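Local coordinates for putative oxidoreductase (Klebsiella pneumoniae subsp. pneumoniae MGH 78578, PDB 3E82), which probably acts as an NAD(P)-dependent oxidoreductase of the Gfo/Idh/MocA family, although its substrate is not established, at residues Ala323-Ala328 against Leu345-Asp350; Gly193-Val198 against Val217-Pro222; Leu83-Leu88 against Ala107-Ala112; Leu120-His125 against Ile314-Pro319. All blocks are in the same frame, centred on the assembly; numbering follows the deposited sequence.

Contact 1: residues Ala323-Ala328 against Leu345-Asp350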
loop_
_atom_site.group_PDB
_atom_site.type_symbol
_atom_site.label_atom_id
_atom_site.label_comp_id
_atom_site.label_asym_id
_atom_site.label_seq_id
_atom_site.Cartn_x
_atom_site.Cartn_y
_atom_site.Cartn_z
ATOM N N ALA B 323 -12.137 9.518 -19.982
ATOM C CA ALA B 323 -12.913 8.435 -19.393
ATOM C C ALA B 323 -12.367 7.133 -19.972
ATOM O O ALA B 323 -12.332 6.106 -19.294
ATOM C CB ALA B 323 -14.397 8.589 -19.728
ATOM N N LEU B 324 -11.940 7.185 -21.232
ATOM C CA LEU B 324 -11.369 6.016 -21.900
ATOM C C LEU B 324 -10.059 5.614 -21.192
ATOM O O LEU B 324 -9.753 4.426 -21.048
ATOM C CB LEU B 324 -11.083 6.344 -23.373
ATOM C CG LEU B 324 -10.538 5.215 -24.264
ATOM C CD1 LEU B 324 -11.645 4.215 -24.561
ATOM C CD2 LEU B 324 -9.998 5.796 -25.577
ATOM N N ALA B 325 -9.291 6.614 -20.763
ATOM C CA ALA B 325 -8.029 6.381 -20.069
ATOM C C ALA B 325 -8.283 5.648 -18.747
ATOM O O ALA B 325 -7.563 4.729 -18.401
ATOM C CB ALA B 325 -7.328 7.714 -19.806
ATOM N N VAL B 326 -9.313 6.068 -18.015
ATOM C CA VAL B 326 -9.665 5.425 -16.746
ATOM C C VAL B 326 -10.011 3.964 -17.022
ATOM O O VAL B 326 -9.572 3.061 -16.309
ATOM C CB VAL B 326 -10.881 6.113 -16.093
ATOM C CG1 VAL B 326 -11.428 5.251 -14.943
ATOM C CG2 VAL B 326 -10.483 7.491 -15.591
HETATM N N MSE B 327 -10.796 3.735 -18.075
HETATM C CA MSE B 327 -11.192 2.378 -18.431
HETATM C C MSE B 327 -9.958 1.539 -18.745
HETATM O O MSE B 327 -9.881 0.376 -18.366
HETATM C CB MSE B 327 -12.141 2.390 -19.640
HETATM C CG MSE B 327 -13.534 2.927 -19.338
HETATM SE SE MSE B 327 -14.713 2.779 -20.896
HETATM C CE MSE B 327 -14.534 0.866 -21.191
ATOM N N ALA B 328 -8.988 2.142 -19.422
ATOM C CA ALA B 328 -7.767 1.431 -19.783
ATOM C C ALA B 328 -7.017 0.964 -18.537
ATOM O O ALA B 328 -6.571 -0.184 -18.460
ATOM C CB ALA B 328 -6.879 2.325 -20.623
ATOM N N LEU B 345 -1.019 0.236 -20.827
ATOM C CA LEU B 345 -2.380 0.625 -21.219
ATOM C C LEU B 345 -2.670 0.448 -22.709
ATOM O O LEU B 345 -1.819 0.722 -23.556
ATOM C CB LEU B 345 -2.655 2.080 -20.827
ATOM C CG LEU B 345 -2.305 2.514 -19.400
ATOM C CD1 LEU B 345 -2.792 3.937 -19.180
ATOM C CD2 LEU B 345 -2.949 1.574 -18.387
ATOM N N ASP B 346 -3.881 -0.002 -23.025
ATOM C CA ASP B 346 -4.263 -0.212 -24.416
ATOM C C ASP B 346 -4.924 1.029 -25.011
ATOM O O ASP B 346 -6.139 1.062 -25.220
ATOM C CB ASP B 346 -5.199 -1.419 -24.534
ATOM C CG ASP B 346 -5.494 -1.788 -25.980
ATOM O OD1 ASP B 346 -4.758 -1.322 -26.884
ATOM O OD2 ASP B 346 -6.458 -2.555 -26.210
ATOM N N LEU B 347 -4.105 2.046 -25.268
ATOM C CA LEU B 347 -4.548 3.315 -25.846
ATOM C C LEU B 347 -3.674 3.586 -27.072
ATOM O O LEU B 347 -2.480 3.294 -27.064
ATOM C CB LEU B 347 -4.367 4.460 -24.843
ATOM C CG LEU B 347 -5.088 4.408 -23.491
ATOM C CD1 LEU B 347 -4.541 5.493 -22.549
ATOM C CD2 LEU B 347 -6.579 4.593 -23.713
ATOM N N SER B 348 -4.269 4.141 -28.122
ATOM C CA SER B 348 -3.535 4.438 -29.342
ATOM C C SER B 348 -2.621 5.653 -29.181
ATOM O O SER B 348 -2.703 6.386 -28.196
ATOM C CB SER B 348 -4.515 4.692 -30.480
ATOM O OG SER B 348 -5.266 5.865 -30.237
ATOM N N ASP B 349 -1.747 5.866 -30.156
ATOM C CA ASP B 349 -0.834 6.999 -30.106
ATOM C C ASP B 349 -1.588 8.317 -30.132
ATOM O O ASP B 349 -1.226 9.256 -29.431
ATOM C CB ASP B 349 0.141 6.933 -31.275
ATOM C CG ASP B 349 1.124 5.796 -31.136
ATOM O OD1 ASP B 349 2.030 5.894 -30.282
ATOM O OD2 ASP B 349 0.980 4.795 -31.867
ATOM N N ASP B 350 -2.643 8.386 -30.935
ATOM C CA ASP B 350 -3.427 9.608 -31.019
ATOM C C ASP B 350 -4.171 9.870 -29.708
ATOM O O ASP B 350 -4.365 11.023 -29.312
ATOM C CB ASP B 350 -4.410 9.535 -32.193
ATOM C CG ASP B 350 -3.705 9.429 -33.541
ATOM O OD1 ASP B 350 -2.532 9.863 -33.641
ATOM O OD2 ASP B 350 -4.324 8.924 -34.505
HETATM O O HOH W 1 -5.654 -1.124 -20.908
#

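Contact 2: residues Gly193-Val198 against Val217-Pro222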
loop_
_atom_site.group_PDB
_atom_site.type_symbol
_atom_site.label_atom_id
_atom_site.label_comp_id
_atom_site.label_asym_id
_atom_site.label_seq_id
_atom_site.Cartn_x
_atom_site.Cartn_y
_atom_site.Cartn_z
ATOM N N GLY B 193 -1.009 12.404 -15.113
ATOM C CA GLY B 193 -0.986 11.936 -16.488
ATOM C C GLY B 193 -1.018 10.412 -16.481
ATOM O O GLY B 193 -1.284 9.801 -15.440
ATOM N N LEU B 194 -0.737 9.790 -17.622
ATOM C CA LEU B 194 -0.759 8.329 -17.729
ATOM C C LEU B 194 0.451 7.619 -17.127
ATOM O O LEU B 194 1.583 8.051 -17.288
ATOM C CB LEU B 194 -0.863 7.900 -19.199
ATOM C CG LEU B 194 -2.045 8.404 -20.023
ATOM C CD1 LEU B 194 -1.922 7.888 -21.460
ATOM C CD2 LEU B 194 -3.338 7.930 -19.384
ATOM N N PRO B 195 0.219 6.502 -16.428
ATOM C CA PRO B 195 1.324 5.754 -15.827
ATOM C C PRO B 195 2.008 4.939 -16.916
ATOM O O PRO B 195 1.423 4.699 -17.984
ATOM C CB PRO B 195 0.621 4.866 -14.808
ATOM C CG PRO B 195 -0.694 4.557 -15.513
ATOM C CD PRO B 195 -1.084 5.906 -16.078
ATOM N N GLN B 196 3.240 4.520 -16.651
ATOM C CA GLN B 196 3.985 3.716 -17.607
ATOM C C GLN B 196 3.499 2.269 -17.594
ATOM O O GLN B 196 3.498 1.600 -18.627
ATOM C CB GLN B 196 5.477 3.760 -17.294
ATOM C CG GLN B 196 6.340 3.062 -18.338
ATOM C CD GLN B 196 7.783 3.512 -18.285
ATOM O OE1 GLN B 196 8.060 4.707 -18.253
ATOM N NE2 GLN B 196 8.709 2.564 -18.289
ATOM N N SER B 197 3.096 1.784 -16.422
ATOM C CA SER B 197 2.594 0.416 -16.297
ATOM C C SER B 197 1.647 0.305 -15.109
ATOM O O SER B 197 1.642 1.156 -14.223
ATOM C CB SER B 197 3.748 -0.571 -16.141
ATOM O OG SER B 197 4.372 -0.439 -14.879
ATOM N N VAL B 198 0.839 -0.745 -15.102
ATOM C CA VAL B 198 -0.139 -0.957 -14.042
ATOM C C VAL B 198 0.001 -2.356 -13.473
ATOM O O VAL B 198 0.108 -3.335 -14.214
ATOM C CB VAL B 198 -1.587 -0.776 -14.582
ATOM C CG1 VAL B 198 -2.593 -1.078 -13.497
ATOM C CG2 VAL B 198 -1.781 0.641 -15.096
ATOM N N VAL B 217 -3.976 -1.732 -6.188
ATOM C CA VAL B 217 -3.412 -1.440 -7.500
ATOM C C VAL B 217 -2.314 -0.393 -7.472
ATOM O O VAL B 217 -2.454 0.650 -6.835
ATOM C CB VAL B 217 -4.523 -0.955 -8.449
ATOM C CG1 VAL B 217 -3.942 -0.575 -9.804
ATOM C CG2 VAL B 217 -5.586 -2.043 -8.579
ATOM N N VAL B 218 -1.226 -0.672 -8.187
ATOM C CA VAL B 218 -0.092 0.242 -8.243
ATOM C C VAL B 218 0.140 0.756 -9.651
ATOM O O VAL B 218 0.251 -0.027 -10.595
ATOM C CB VAL B 218 1.214 -0.439 -7.762
ATOM C CG1 VAL B 218 2.369 0.546 -7.840
ATOM C CG2 VAL B 218 1.046 -0.941 -6.331
ATOM N N LEU B 219 0.197 2.078 -9.781
ATOM C CA LEU B 219 0.456 2.722 -11.060
ATOM C C LEU B 219 1.921 3.169 -11.057
ATOM O O LEU B 219 2.317 3.999 -10.235
ATOM C CB LEU B 219 -0.471 3.929 -11.249
ATOM C CG LEU B 219 -1.836 3.651 -11.903
ATOM C CD1 LEU B 219 -2.557 2.530 -11.198
ATOM C CD2 LEU B 219 -2.668 4.922 -11.889
ATOM N N ASN B 220 2.722 2.612 -11.968
ATOM C CA ASN B 220 4.146 2.956 -12.052
ATOM C C ASN B 220 4.445 4.117 -13.003
ATOM O O ASN B 220 4.099 4.073 -14.191
ATOM C CB ASN B 220 4.980 1.741 -12.494
ATOM C CG ASN B 220 4.881 0.570 -11.527
ATOM O OD1 ASN B 220 5.204 0.689 -10.336
ATOM N ND2 ASN B 220 4.433 -0.574 -12.037
ATOM N N TYR B 221 5.078 5.156 -12.462
ATOM C CA TYR B 221 5.486 6.328 -13.235
ATOM C C TYR B 221 7.019 6.312 -13.245
ATOM O O TYR B 221 7.640 5.659 -12.413
ATOM C CB TYR B 221 4.966 7.614 -12.579
ATOM C CG TYR B 221 3.481 7.825 -12.756
ATOM C CD1 TYR B 221 2.982 8.554 -13.847
ATOM C CD2 TYR B 221 2.568 7.271 -11.859
ATOM C CE1 TYR B 221 1.601 8.725 -14.036
ATOM C CE2 TYR B 221 1.185 7.432 -12.038
ATOM C CZ TYR B 221 0.713 8.162 -13.131
ATOM O OH TYR B 221 -0.640 8.333 -13.307
ATOM N N PRO B 222 7.649 7.036 -14.185
ATOM C CA PRO B 222 9.116 7.043 -14.242
ATOM C C PRO B 222 9.829 7.440 -12.954
ATOM O O PRO B 222 10.847 6.848 -12.605
ATOM C CB PRO B 222 9.413 8.016 -15.383
ATOM C CG PRO B 222 8.218 7.851 -16.283
ATOM C CD PRO B 222 7.081 7.845 -15.276
#

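Contact 3: residues Leu83-Leu88 against Ala107-Ala112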
loop_
_atom_site.group_PDB
_atom_site.type_symbol
_atom_site.label_atom_id
_atom_site.label_comp_id
_atom_site.label_asym_id
_atom_site.label_seq_id
_atom_site.Cartn_x
_atom_site.Cartn_y
_atom_site.Cartn_z
ATOM N N LEU B 83 -28.098 4.235 -25.477
ATOM C CA LEU B 83 -28.809 5.508 -25.344
ATOM C C LEU B 83 -27.923 6.697 -25.712
ATOM O O LEU B 83 -28.403 7.687 -26.268
ATOM C CB LEU B 83 -29.348 5.687 -23.920
ATOM C CG LEU B 83 -30.588 4.861 -23.568
ATOM C CD1 LEU B 83 -30.897 4.967 -22.081
ATOM C CD2 LEU B 83 -31.764 5.361 -24.401
ATOM N N ALA B 84 -26.636 6.604 -25.393
ATOM C CA ALA B 84 -25.703 7.672 -25.714
ATOM C C ALA B 84 -25.615 7.721 -27.233
ATOM O O ALA B 84 -25.563 8.791 -27.837
ATOM C CB ALA B 84 -24.332 7.375 -25.116
ATOM N N ARG B 85 -25.613 6.541 -27.843
ATOM C CA ARG B 85 -25.539 6.424 -29.291
ATOM C C ARG B 85 -26.756 7.091 -29.932
ATOM O O ARG B 85 -26.628 7.858 -30.886
ATOM C CB ARG B 85 -25.500 4.947 -29.685
ATOM C CG ARG B 85 -24.767 4.668 -30.974
ATOM C CD ARG B 85 -24.684 3.172 -31.243
ATOM N NE ARG B 85 -23.433 2.804 -31.902
ATOM C CZ ARG B 85 -22.308 2.499 -31.260
ATOM N NH1 ARG B 85 -22.275 2.516 -29.935
ATOM N NH2 ARG B 85 -21.216 2.174 -31.940
ATOM N N LEU B 86 -27.933 6.788 -29.392
ATOM C CA LEU B 86 -29.179 7.342 -29.900
ATOM C C LEU B 86 -29.218 8.857 -29.718
ATOM O O LEU B 86 -29.616 9.591 -30.622
ATOM C CB LEU B 86 -30.365 6.714 -29.168
ATOM C CG LEU B 86 -31.731 7.032 -29.775
ATOM C CD1 LEU B 86 -31.812 6.425 -31.172
ATOM C CD2 LEU B 86 -32.830 6.477 -28.895
ATOM N N ALA B 87 -28.809 9.320 -28.542
ATOM C CA ALA B 87 -28.795 10.750 -28.250
ATOM C C ALA B 87 -27.905 11.512 -29.230
ATOM O O ALA B 87 -28.318 12.527 -29.794
ATOM C CB ALA B 87 -28.319 10.984 -26.816
ATOM N N LEU B 88 -26.682 11.019 -29.420
ATOM C CA LEU B 88 -25.731 11.650 -30.332
ATOM C C LEU B 88 -26.267 11.691 -31.760
ATOM O O LEU B 88 -26.208 12.730 -32.421
ATOM C CB LEU B 88 -24.388 10.914 -30.301
ATOM C CG LEU B 88 -23.564 11.098 -29.020
ATOM C CD1 LEU B 88 -22.277 10.274 -29.121
ATOM C CD2 LEU B 88 -23.229 12.580 -28.824
ATOM N N ALA B 107 -16.683 2.537 -26.367
ATOM C CA ALA B 107 -16.325 3.863 -25.870
ATOM C C ALA B 107 -15.685 4.622 -27.040
ATOM O O ALA B 107 -16.036 5.763 -27.324
ATOM C CB ALA B 107 -15.337 3.749 -24.710
ATOM N N ARG B 108 -14.755 3.975 -27.731
ATOM C CA ARG B 108 -14.087 4.622 -28.856
ATOM C C ARG B 108 -15.076 4.986 -29.952
ATOM O O ARG B 108 -14.943 6.031 -30.595
ATOM C CB ARG B 108 -12.986 3.722 -29.426
ATOM C CG ARG B 108 -11.786 3.597 -28.506
ATOM C CD ARG B 108 -10.599 2.909 -29.171
ATOM N NE ARG B 108 -9.393 3.048 -28.357
ATOM C CZ ARG B 108 -8.912 2.111 -27.546
ATOM N NH1 ARG B 108 -9.524 0.939 -27.438
ATOM N NH2 ARG B 108 -7.827 2.357 -26.819
ATOM N N GLU B 109 -16.070 4.127 -30.160
ATOM C CA GLU B 109 -17.068 4.390 -31.187
ATOM C C GLU B 109 -17.873 5.635 -30.816
ATOM O O GLU B 109 -18.124 6.480 -31.669
ATOM C CB GLU B 109 -17.984 3.172 -31.371
ATOM C CG GLU B 109 -17.218 1.910 -31.776
ATOM C CD GLU B 109 -18.119 0.718 -32.080
ATOM O OE1 GLU B 109 -19.169 0.564 -31.408
ATOM O OE2 GLU B 109 -17.761 -0.075 -32.980
ATOM N N LEU B 110 -18.251 5.758 -29.544
ATOM C CA LEU B 110 -19.006 6.927 -29.094
ATOM C C LEU B 110 -18.189 8.210 -29.247
ATOM O O LEU B 110 -18.711 9.236 -29.681
ATOM C CB LEU B 110 -19.453 6.761 -27.636
ATOM C CG LEU B 110 -20.500 5.669 -27.403
ATOM C CD1 LEU B 110 -20.963 5.699 -25.959
ATOM C CD2 LEU B 110 -21.697 5.890 -28.342
ATOM N N ILE B 111 -16.908 8.150 -28.894
ATOM C CA ILE B 111 -16.037 9.311 -29.022
ATOM C C ILE B 111 -16.022 9.779 -30.483
ATOM O O ILE B 111 -16.208 10.967 -30.765
ATOM C CB ILE B 111 -14.600 8.974 -28.544
ATOM C CG1 ILE B 111 -14.613 8.715 -27.027
ATOM C CG2 ILE B 111 -13.644 10.130 -28.867
ATOM C CD1 ILE B 111 -13.270 8.281 -26.450
ATOM N N ALA B 112 -15.827 8.838 -31.403
ATOM C CA ALA B 112 -15.799 9.143 -32.831
ATOM C C ALA B 112 -17.135 9.716 -33.292
ATOM O O ALA B 112 -17.176 10.663 -34.076
ATOM C CB ALA B 112 -15.475 7.886 -33.623
#

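Contact 4: residues Leu120-His125 against Ile314-Pro319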
loop_
_atom_site.group_PDB
_atom_site.type_symbol
_atom_site.label_atom_id
_atom_site.label_comp_id
_atom_site.label_asym_id
_atom_site.label_seq_id
_atom_site.Cartn_x
_atom_site.Cartn_y
_atom_site.Cartn_z
ATOM N N LEU B 120 -21.082 17.648 -27.847
ATOM C CA LEU B 120 -20.284 17.369 -26.658
ATOM C C LEU B 120 -20.717 16.054 -26.022
ATOM O O LEU B 120 -21.912 15.789 -25.857
ATOM C CB LEU B 120 -20.426 18.484 -25.609
ATOM C CG LEU B 120 -19.643 18.280 -24.290
ATOM C CD1 LEU B 120 -19.249 19.630 -23.710
ATOM C CD2 LEU B 120 -20.478 17.473 -23.275
ATOM N N LEU B 121 -19.734 15.236 -25.674
ATOM C CA LEU B 121 -19.979 13.958 -25.004
ATOM C C LEU B 121 -19.077 13.967 -23.784
ATOM O O LEU B 121 -17.898 14.301 -23.893
ATOM C CB LEU B 121 -19.591 12.778 -25.897
ATOM C CG LEU B 121 -19.496 11.400 -25.217
ATOM C CD1 LEU B 121 -20.832 10.990 -24.634
ATOM C CD2 LEU B 121 -19.028 10.376 -26.231
ATOM N N SER B 122 -19.620 13.614 -22.627
ATOM C CA SER B 122 -18.813 13.585 -21.409
ATOM C C SER B 122 -19.259 12.440 -20.505
ATOM O O SER B 122 -20.297 11.824 -20.746
ATOM C CB SER B 122 -18.937 14.923 -20.675
ATOM O OG SER B 122 -18.015 14.993 -19.604
ATOM N N VAL B 123 -18.462 12.145 -19.482
ATOM C CA VAL B 123 -18.777 11.079 -18.542
ATOM C C VAL B 123 -18.745 11.703 -17.148
ATOM O O VAL B 123 -17.901 12.555 -16.869
ATOM C CB VAL B 123 -17.748 9.925 -18.637
ATOM C CG1 VAL B 123 -18.095 8.832 -17.631
ATOM C CG2 VAL B 123 -17.732 9.362 -20.057
ATOM N N PHE B 124 -19.653 11.265 -16.281
ATOM C CA PHE B 124 -19.780 11.823 -14.938
ATOM C C PHE B 124 -18.663 11.484 -13.948
ATOM O O PHE B 124 -18.894 10.794 -12.957
ATOM C CB PHE B 124 -21.151 11.430 -14.352
ATOM C CG PHE B 124 -21.586 12.257 -13.155
ATOM C CD1 PHE B 124 -21.650 13.653 -13.226
ATOM C CD2 PHE B 124 -21.981 11.633 -11.975
ATOM C CE1 PHE B 124 -22.107 14.412 -12.130
ATOM C CE2 PHE B 124 -22.438 12.382 -10.876
ATOM C CZ PHE B 124 -22.501 13.768 -10.951
ATOM N N HIS B 125 -17.452 11.953 -14.229
ATOM C CA HIS B 125 -16.330 11.761 -13.309
ATOM C C HIS B 125 -16.473 12.997 -12.435
ATOM O O HIS B 125 -15.879 14.046 -12.685
ATOM C CB HIS B 125 -15.008 11.753 -14.066
ATOM C CG HIS B 125 -14.713 10.444 -14.729
ATOM N ND1 HIS B 125 -14.569 9.270 -14.019
ATOM C CD2 HIS B 125 -14.512 10.122 -16.028
ATOM C CE1 HIS B 125 -14.288 8.283 -14.851
ATOM N NE2 HIS B 125 -14.246 8.774 -16.077
ATOM N N ILE B 314 -15.545 27.502 -22.784
ATOM C CA ILE B 314 -14.360 26.698 -22.503
ATOM C C ILE B 314 -14.471 25.308 -23.122
ATOM O O ILE B 314 -15.486 24.951 -23.708
ATOM C CB ILE B 314 -14.177 26.495 -20.992
ATOM C CG1 ILE B 314 -15.393 25.747 -20.429
ATOM C CG2 ILE B 314 -14.009 27.838 -20.297
ATOM C CD1 ILE B 314 -15.273 25.385 -18.966
ATOM N N ALA B 315 -13.420 24.518 -22.964
ATOM C CA ALA B 315 -13.410 23.165 -23.488
ATOM C C ALA B 315 -14.149 22.221 -22.537
ATOM O O ALA B 315 -14.353 22.532 -21.358
ATOM C CB ALA B 315 -11.968 22.692 -23.685
ATOM N N ASN B 316 -14.568 21.079 -23.070
ATOM C CA ASN B 316 -15.259 20.051 -22.293
ATOM C C ASN B 316 -14.423 19.826 -21.029
ATOM O O ASN B 316 -13.237 19.514 -21.117
ATOM C CB ASN B 316 -15.297 18.755 -23.109
ATOM C CG ASN B 316 -16.180 17.683 -22.491
ATOM O OD1 ASN B 316 -16.480 17.709 -21.294
ATOM N ND2 ASN B 316 -16.585 16.714 -23.316
ATOM N N PRO B 317 -15.019 19.980 -19.840
ATOM C CA PRO B 317 -14.222 19.764 -18.625
ATOM C C PRO B 317 -13.794 18.307 -18.448
ATOM O O PRO B 317 -12.785 18.016 -17.797
ATOM C CB PRO B 317 -15.154 20.233 -17.513
ATOM C CG PRO B 317 -16.515 19.857 -18.056
ATOM C CD PRO B 317 -16.416 20.309 -19.506
ATOM N N VAL B 318 -14.560 17.390 -19.029
ATOM C CA VAL B 318 -14.241 15.976 -18.926
ATOM C C VAL B 318 -14.413 15.323 -20.287
ATOM O O VAL B 318 -15.428 14.684 -20.552
ATOM C CB VAL B 318 -15.163 15.267 -17.920
ATOM C CG1 VAL B 318 -14.751 13.794 -17.779
ATOM C CG2 VAL B 318 -15.120 15.991 -16.579
ATOM N N PRO B 319 -13.433 15.504 -21.182
ATOM C CA PRO B 319 -13.526 14.901 -22.516
ATOM C C PRO B 319 -13.591 13.381 -22.413
ATOM O O PRO B 319 -12.981 12.774 -21.525
ATOM C CB PRO B 319 -12.268 15.401 -23.213
ATOM C CG PRO B 319 -11.311 15.636 -22.067
ATOM C CD PRO B 319 -12.192 16.279 -21.035
#

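Contact 1: residues Ala323-Ala328 against Leu345-Asp350
Leu347 presses one methyl, CD2, onto the side of helix 320-339. That methyl lies 3.8 Å from Ala328 CB and 4.0 Å from Leu324 CG, so it spans two residues one helical turn apart. The torsion accounts for the reach: at chi1 -60° Leu347 CG stands anti to its own carbonyl carbon, beside the backbone N, and the branch goes onto the helix. Leu324 points the opposite way, so the two side chains lie alongside each other, antiparallel. The second methyl, Leu347 CD1, is a looser neighbour of Ala325 CB, at 4.5 Å.

Ala328 turns its CB to the loop and also meets Leu345, with 4.2 Å between the two CB atoms. Leu345 CD2 lies beside the carbonyl of Ala328. The small alanines leave room for the loop to lie close to the helix.

The polar edge is joined by a water. It donates to Ala328 O at 2.8 Å and accepts from Asp346 N at 3.0 Å. Asp346 is the centre of an inverse gamma turn, closed by a weak bond from Leu347 N to Leu345 O. The carboxylate of Asp346 turns from the helix and is exposed. Arg108 of helix 104-116 holds the backbone O of Asp346.

Ser348 then caps the start of helix 349-356. An inverse gamma turn thus places two leucines, Leu345 and Leu347, against the alanine side of helix 320-339, just before the N-cap of helix 349-356.

Contact 2: residues Gly193-Val198 against Val217-Pro222
Tyr221 reaches back to the loop Gly193-Pro195. Its CB bond points away from that loop, but with chi1 -74° CG lies beside the backbone N and the ring returns to it. CD1 lies close to Pro195 CA. CE1 comes 3.3 Å from Leu194 O. Across the ring, CE2 is 3.8 Å from Pro195 CB, which lies over the same face as Pro195 CA. Pro195 CA makes a CH-pi contact, 3.7 Å from the Tyr221 ring centroid. At the tip, Tyr221 OH donates to Gly193 O at 2.7 Å, tilted 26° from the carbonyl plane. Gly193, with positive phi, is the first residue to leave helix 176-192.

Next to the ring the backbones form a classic beta bulge. Gln196 N donates to Asn220 O at 2.6 Å, and Ser197 N adds a weak bond to the same oxygen. Asn220 N returns a bond to Ser197 O at 2.9 Å. Asn220 ND2 donates to Ser197 OG at 2.8 Å, with the hydroxyl oxygen close to the amide plane. Its OD1 is taken by Lys225 and by Asn201 of the second subunit.

Strands 197-203 and 214-220 form a hairpin at the edge of the mixed sheet, as counted within one chain. Val198 and Val217 pack on Ala333 of helix 320-339. Pro195 and Tyr221 pack on Leu189 of helix 176-192, and Val226 of strand 225-231 also touches Tyr221.

Contact 3: residues Leu83-Leu88 against Ala107-Ala112
Leu110 points its two methyls at helix 80-89. CD1 meets Ala84 CB at 3.9 Å. CD2 lies 3.8 Å from Arg85 NH1 and also near the CA of Arg85, whose side chain crosses Leu110 at about a right angle. Leu110 CG is beside the backbone N, and both methyls reach helix 80-89. One turn further on, Leu88 CD1 comes 3.8 Å from Leu110 O.

Beside this apolar patch, at the more exposed edge, is a salt bridge. Arg85 NH2 donates to Glu109 OE1 at 2.7 Å, with a bent N-H...O angle of 137°. The oxygen is met from above the carboxylate plane, and the guanidinium and carboxylate planes stand 66° apart. One N-H carries the bridge; it is not bidentate. The arginine chain bends at chi3 to bring NH2 over.

The two helices run nearly parallel, 12° apart, with their axes 10.4 Å from each other. They are successive helices of the Rossmann fold, on one side of the parallel sheet. Helix 80-89 leads into strand 93-96, and helix 104-116 follows it.

Further out, that strand positions the first helix: Ala84 rests on Val96, and Leu88 on Val94. Leu110 also touches Thr101. Helix 104-116 turns Ala107 and Arg108 to Leu324 of helix 320-339. Arg108 also forms a salt bridge with Glu351.

Contact 4: residues Leu120-His125 against Ile314-Pro319
Val318 and Ser122 make the tight part of this contact. Ser122 OG donates to Val318 O at 2.8 Å and lies 3.3 Å from Val318 CB. At chi1 -171° the hydroxyl is anti to the backbone N, which carries it to the loop. The same OG also bonds to Tyr302 OH of helix 300-310. Val318 CG1 fills in beside the strand. It sits 3.5 Å from Val123 O and 4.1 Å from His125 CD2, at the edge of the imidazole and near its plane. Ala323 and Val326 of helix 320-339 also pack on His125. These residues are buried.

The other end is more open to solvent. There Leu120 and Asn316 cross, with Leu120 CG 3.6 Å from Asn316 ND2. The leucine packs mainly on the amide of Asn316. The loose part is Ile314, Ala315 and Pro317. Before Asn316, at Ile314 and Ala315, the loop stands off the strand and is exposed.

Asn316 joins the two halves. Its ND2 donates to Leu121 O at 2.8 Å, with the oxygen in the amide plane but the donor 47° out of the carbonyl plane. Its OD1 accepts from Val318 N at 3.0 Å and forms an Asx turn. The amide is thus held at both ends.

Strand 121-123 is an outermost strand of the parallel Rossmann sheet within the chain, and Leu121 O lies on its outer side. There a side-chain amide, not a further strand of this chain, meets the outward carbonyl. The bonds between strand and loop are between neutral groups, so this junction of the two domains probably depends little on ionisation.

Overall arrangement
Contact 1 is the hub. Its centre lies about 13 Å from that of contact 2 and about 16 Å from those of contacts 3 and 4, and it touches all three. Leu345 CD2 packs on Val198 CG2 of contact 2 at 3.6 Å. Ala323 CB meets Val123 CG2 of contact 4 at 3.4 Å. Leu324 rests on Ala107 of contact 3. Contacts 3 and 4 meet through Leu121 on Leu110, with centres about 13 Å apart. Contacts 2 and 3 lie farthest apart, about 28 Å between centres. Helix 320-339 therefore joins the Rossmann part, which probably binds the dinucleotide, to the mixed-sheet part. Contact 2 is nested in the chain loop closed by contact 4.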